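Local coordinates for 2-hydroxy-3-oxopropionate reductase (PDB 4DLL), which probably catalyses the NAD(P)H-dependent interconversion of 2-hydroxy-3-oxopropionate (tartronate semialdehyde) and D-glycerate, at residues V206-L218 / L304-R316. Sequence-based numbering, arbitrary orientation.
Sequences VGITIGAVAEALL and LDQSGLFVELASR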
loop_
_atom_site.group_PDB
_atom_site.type_symbol
_atom_site.label_atom_id
_atom_site.label_comp_id
_atom_site.label_asym_id
_atom_site.label_seq_id
_atom_site.Cartn_x
_atom_site.Cartn_y
_atom_site.Cartn_z
ATOM N N VAL A 206 7.451 0.180 -1.424
ATOM C CA VAL A 206 6.998 0.747 -2.692
ATOM C C VAL A 206 7.188 -0.300 -3.834
ATOM O O VAL A 206 6.284 -0.506 -4.650
ATOM C CB VAL A 206 7.687 2.171 -3.020
ATOM C CG1 VAL A 206 7.431 2.657 -4.483
ATOM C CG2 VAL A 206 7.275 3.224 -2.049
ATOM N N GLY A 207 8.359 -0.915 -3.895
ATOM C CA GLY A 207 8.691 -1.884 -4.940
ATOM C C GLY A 207 7.769 -3.084 -4.965
ATOM O O GLY A 207 7.375 -3.537 -6.024
ATOM N N ILE A 208 7.394 -3.600 -3.810
ATOM C CA ILE A 208 6.436 -4.707 -3.775
ATOM C C ILE A 208 4.976 -4.267 -4.088
ATOM O O ILE A 208 4.258 -4.980 -4.794
ATOM C CB ILE A 208 6.535 -5.427 -2.404
ATOM C CG1 ILE A 208 7.951 -6.014 -2.177
ATOM C CG2 ILE A 208 5.556 -6.509 -2.301
ATOM C CD1 ILE A 208 8.300 -6.227 -0.651
ATOM N N THR A 209 4.533 -3.105 -3.576
ATOM C CA THR A 209 3.175 -2.656 -3.737
ATOM C C THR A 209 2.871 -2.348 -5.195
ATOM O O THR A 209 1.820 -2.676 -5.707
ATOM C CB THR A 209 2.859 -1.454 -2.869
ATOM O OG1 THR A 209 3.172 -1.782 -1.511
ATOM C CG2 THR A 209 1.359 -1.155 -2.985
ATOM N N ILE A 210 3.850 -1.792 -5.872
ATOM C CA ILE A 210 3.800 -1.656 -7.304
ATOM C C ILE A 210 3.413 -2.963 -8.004
ATOM O O ILE A 210 2.476 -2.974 -8.807
ATOM C CB ILE A 210 5.150 -1.093 -7.807
ATOM C CG1 ILE A 210 5.169 0.406 -7.601
ATOM C CG2 ILE A 210 5.334 -1.275 -9.294
ATOM C CD1 ILE A 210 6.639 1.019 -7.826
ATOM N N GLY A 211 4.115 -4.043 -7.704
ATOM C CA GLY A 211 3.824 -5.350 -8.292
ATOM C C GLY A 211 2.490 -5.938 -7.834
ATOM O O GLY A 211 1.740 -6.497 -8.634
ATOM N N ALA A 212 2.167 -5.793 -6.558
ATOM C CA ALA A 212 0.853 -6.199 -6.097
ATOM C C ALA A 212 -0.286 -5.467 -6.886
ATOM O O ALA A 212 -1.347 -6.021 -7.164
ATOM C CB ALA A 212 0.738 -5.884 -4.617
ATOM N N VAL A 213 -0.087 -4.207 -7.172
ATOM C CA VAL A 213 -1.114 -3.453 -7.817
ATOM C C VAL A 213 -1.127 -3.830 -9.332
ATOM O O VAL A 213 -2.165 -3.839 -9.931
ATOM C CB VAL A 213 -0.950 -1.956 -7.552
ATOM C CG1 VAL A 213 -1.697 -1.108 -8.620
ATOM C CG2 VAL A 213 -1.375 -1.602 -6.090
ATOM N N ALA A 214 0.012 -4.164 -9.924
ATOM C CA ALA A 214 0.015 -4.436 -11.347
ATOM C C ALA A 214 -0.658 -5.792 -11.488
ATOM O O ALA A 214 -1.530 -5.976 -12.342
ATOM C CB ALA A 214 1.432 -4.461 -11.910
ATOM N N GLU A 215 -0.278 -6.720 -10.617
ATOM C CA GLU A 215 -0.807 -8.055 -10.704
ATOM C C GLU A 215 -2.307 -8.197 -10.447
ATOM O O GLU A 215 -2.976 -8.985 -11.112
ATOM C CB GLU A 215 -0.060 -8.971 -9.792
ATOM C CG GLU A 215 -0.577 -10.365 -9.920
ATOM C CD GLU A 215 0.465 -11.342 -9.567
ATOM O OE1 GLU A 215 1.452 -11.353 -10.308
ATOM O OE2 GLU A 215 0.302 -12.047 -8.549
ATOM N N ALA A 216 -2.841 -7.432 -9.500
ATOM C CA ALA A 216 -4.249 -7.475 -9.271
ATOM C C ALA A 216 -5.061 -6.759 -10.361
ATOM O O ALA A 216 -6.148 -7.200 -10.708
ATOM C CB ALA A 216 -4.606 -7.026 -7.841
ATOM N N LEU A 217 -4.515 -5.697 -10.924
ATOM C CA LEU A 217 -5.212 -4.979 -11.966
ATOM C C LEU A 217 -5.205 -5.752 -13.269
ATOM O O LEU A 217 -6.153 -5.643 -14.063
ATOM C CB LEU A 217 -4.616 -3.605 -12.211
ATOM C CG LEU A 217 -4.762 -2.571 -11.091
ATOM C CD1 LEU A 217 -4.190 -1.222 -11.576
ATOM C CD2 LEU A 217 -6.195 -2.457 -10.606
ATOM N N LEU A 218 -4.120 -6.472 -13.511
ATOM C CA LEU A 218 -4.094 -7.329 -14.679
ATOM C C LEU A 218 -5.030 -8.537 -14.522
ATOM O O LEU A 218 -5.735 -8.888 -15.446
ATOM C CB LEU A 218 -2.669 -7.768 -15.022
ATOM C CG LEU A 218 -1.849 -6.672 -15.703
ATOM C CD1 LEU A 218 -0.381 -6.766 -15.314
ATOM C CD2 LEU A 218 -2.025 -6.748 -17.221
ATOM N N LEU A 304 11.777 3.049 -18.306
ATOM C CA LEU A 304 10.414 3.284 -17.889
ATOM C C LEU A 304 10.467 3.686 -16.423
ATOM O O LEU A 304 11.425 3.389 -15.726
ATOM C CB LEU A 304 9.541 2.031 -18.085
ATOM C CG LEU A 304 9.468 1.435 -19.493
ATOM C CD1 LEU A 304 8.485 0.264 -19.502
ATOM C CD2 LEU A 304 9.138 2.494 -20.581
ATOM N N ASP A 305 9.430 4.384 -15.995
ATOM C CA ASP A 305 9.127 4.619 -14.577
ATOM C C ASP A 305 9.082 3.302 -13.822
ATOM O O ASP A 305 8.882 2.219 -14.418
ATOM C CB ASP A 305 7.752 5.308 -14.449
ATOM C CG ASP A 305 7.511 5.898 -13.055
ATOM O OD1 ASP A 305 8.366 6.697 -12.627
ATOM O OD2 ASP A 305 6.488 5.546 -12.385
ATOM N N GLN A 306 9.244 3.401 -12.503
ATOM C CA GLN A 306 9.090 2.252 -11.583
ATOM C C GLN A 306 7.756 1.445 -11.751
ATOM O O GLN A 306 7.748 0.221 -11.604
ATOM C CB GLN A 306 9.383 2.669 -10.128
ATOM C CG GLN A 306 8.511 3.804 -9.634
ATOM C CD GLN A 306 8.993 4.458 -8.314
ATOM O OE1 GLN A 306 8.629 5.607 -8.008
ATOM N NE2 GLN A 306 9.801 3.729 -7.536
ATOM N N SER A 307 6.665 2.107 -12.134
ATOM C CA SER A 307 5.392 1.426 -12.359
ATOM C C SER A 307 5.452 0.546 -13.592
ATOM O O SER A 307 4.580 -0.308 -13.794
ATOM C CB SER A 307 4.209 2.401 -12.441
ATOM O OG SER A 307 4.560 3.556 -13.154
ATOM N N GLY A 308 6.518 0.734 -14.375
ATOM C CA GLY A 308 6.750 0.015 -15.609
ATOM C C GLY A 308 6.889 -1.466 -15.368
ATOM O O GLY A 308 7.056 -2.228 -16.317
ATOM N N LEU A 309 6.759 -1.895 -14.110
ATOM C CA LEU A 309 6.840 -3.318 -13.763
ATOM C C LEU A 309 5.607 -4.071 -14.217
ATOM O O LEU A 309 5.667 -5.271 -14.513
ATOM C CB LEU A 309 7.090 -3.514 -12.248
ATOM C CG LEU A 309 7.045 -4.922 -11.691
ATOM C CD1 LEU A 309 8.330 -5.665 -12.106
ATOM C CD2 LEU A 309 6.866 -4.951 -10.172
ATOM N N PHE A 310 4.494 -3.362 -14.236
ATOM C CA PHE A 310 3.308 -3.734 -14.977
ATOM C C PHE A 310 3.662 -4.358 -16.339
ATOM O O PHE A 310 3.143 -5.424 -16.688
ATOM C CB PHE A 310 2.546 -2.448 -15.220
ATOM C CG PHE A 310 1.217 -2.613 -15.846
ATOM C CD1 PHE A 310 1.077 -2.534 -17.238
ATOM C CD2 PHE A 310 0.079 -2.730 -15.057
ATOM C CE1 PHE A 310 -0.180 -2.633 -17.848
ATOM C CE2 PHE A 310 -1.183 -2.845 -15.639
ATOM C CZ PHE A 310 -1.312 -2.797 -17.057
ATOM N N VAL A 311 4.544 -3.695 -17.097
ATOM C CA VAL A 311 4.890 -4.168 -18.435
ATOM C C VAL A 311 5.500 -5.568 -18.337
ATOM O O VAL A 311 5.037 -6.504 -19.013
ATOM C CB VAL A 311 5.762 -3.149 -19.219
ATOM C CG1 VAL A 311 6.133 -3.688 -20.570
ATOM C CG2 VAL A 311 5.020 -1.831 -19.372
ATOM N N GLU A 312 6.476 -5.733 -17.439
ATOM C CA GLU A 312 7.061 -7.055 -17.168
ATOM C C GLU A 312 5.978 -8.076 -16.915
ATOM O O GLU A 312 6.020 -9.163 -17.466
ATOM C CB GLU A 312 8.015 -7.012 -15.961
ATOM N N LEU A 313 4.981 -7.716 -16.101
ATOM C CA LEU A 313 3.969 -8.697 -15.684
ATOM C C LEU A 313 2.830 -8.913 -16.689
ATOM O O LEU A 313 2.270 -10.022 -16.772
ATOM C CB LEU A 313 3.420 -8.393 -14.284
ATOM C CG LEU A 313 4.326 -8.465 -13.049
ATOM C CD1 LEU A 313 3.475 -8.085 -11.850
ATOM C CD2 LEU A 313 4.929 -9.846 -12.844
ATOM N N ALA A 314 2.479 -7.863 -17.430
ATOM C CA ALA A 314 1.633 -8.044 -18.610
ATOM C C ALA A 314 2.209 -9.102 -19.576
ATOM O O ALA A 314 1.556 -10.144 -19.800
ATOM C CB ALA A 314 1.385 -6.733 -19.328
ATOM N N SER A 315 3.420 -8.882 -20.102
ATOM C CA SER A 315 3.951 -9.756 -21.178
ATOM C C SER A 315 3.886 -11.239 -20.844
ATOM O O SER A 315 3.571 -12.055 -21.695
ATOM C CB SER A 315 5.386 -9.382 -21.556
ATOM O OG SER A 315 5.426 -8.019 -21.886
ATOM N N ARG A 316 4.179 -11.574 -19.594
ATOM C CA ARG A 316 4.088 -12.951 -19.091
ATOM C C ARG A 316 2.782 -13.673 -19.477
ATOM O O ARG A 316 1.712 -13.061 -19.555
ATOM C CB ARG A 316 4.275 -12.946 -17.554
ATOM C CG ARG A 316 5.432 -12.079 -17.050
ATOM C CD ARG A 316 6.565 -12.873 -16.410
ATOM N NE ARG A 316 6.083 -13.846 -15.422
ATOM C CZ ARG A 316 6.835 -14.414 -14.484
ATOM N NH1 ARG A 316 8.116 -14.102 -14.372
ATOM N NH2 ARG A 316 6.305 -15.300 -13.650
#
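Helix 309-315 packs on the C-terminal half of the long helix 194-222, both running roughly the same way, with segment axes 9.1 Å apart at closest approach and a crossing angle of -42°. The backbones come nearest at Ala214 and Phe310, whose CA atoms are 5.0 Å apart. The small Ala214 allows this: its CB lies 3.7 Å from Phe310 CA and also touches ring atom CD2. Phe310 has CG anti to its backbone N (chi1 -174°), which carries the ring along the long helix to Leu218. Leu218 CD1 sits over one ring face, offset toward the rim, in a CH-pi contact 4.2 Å from the centroid. Its CD2 meets Ala314 CB at 4.0 Å. Replacing Leu218 with alanine would probably take the CD1 methyl from this ring face and open a gap beside Ala314. Leu313 is a knob in the hole formed by Gly211, Ala214, Glu215 and Leu218. Its CD1 points between Gly211 O and the extended Glu215 chain, whose OE2 hydrogen-bonds Thr286 of the second subunit. Leu309 CD2 lies 3.6 Å from Gly211 CA, a closeness that depends on the glycine. Ile210 sends CG2 toward Gln306 O and Leu309, while the Ile210 and Gln306 side chains cross at about a right angle, with Ile210 CD1 3.8 Å from Gln306 CG. No hydrogen bond crosses the contact. Within the 3-10 segment 306-308, Ser307 OG donates to Asp305 OD2 on its anti lone pair; the same oxygen has a salt bridge to Arg250. The arrangement is helix-on-helix packing in the all-helical C-terminal domain of a beta-hydroxyacid dehydrogenase, where the last modelled helix lies against the long helix that follows the Rossmann-type domain.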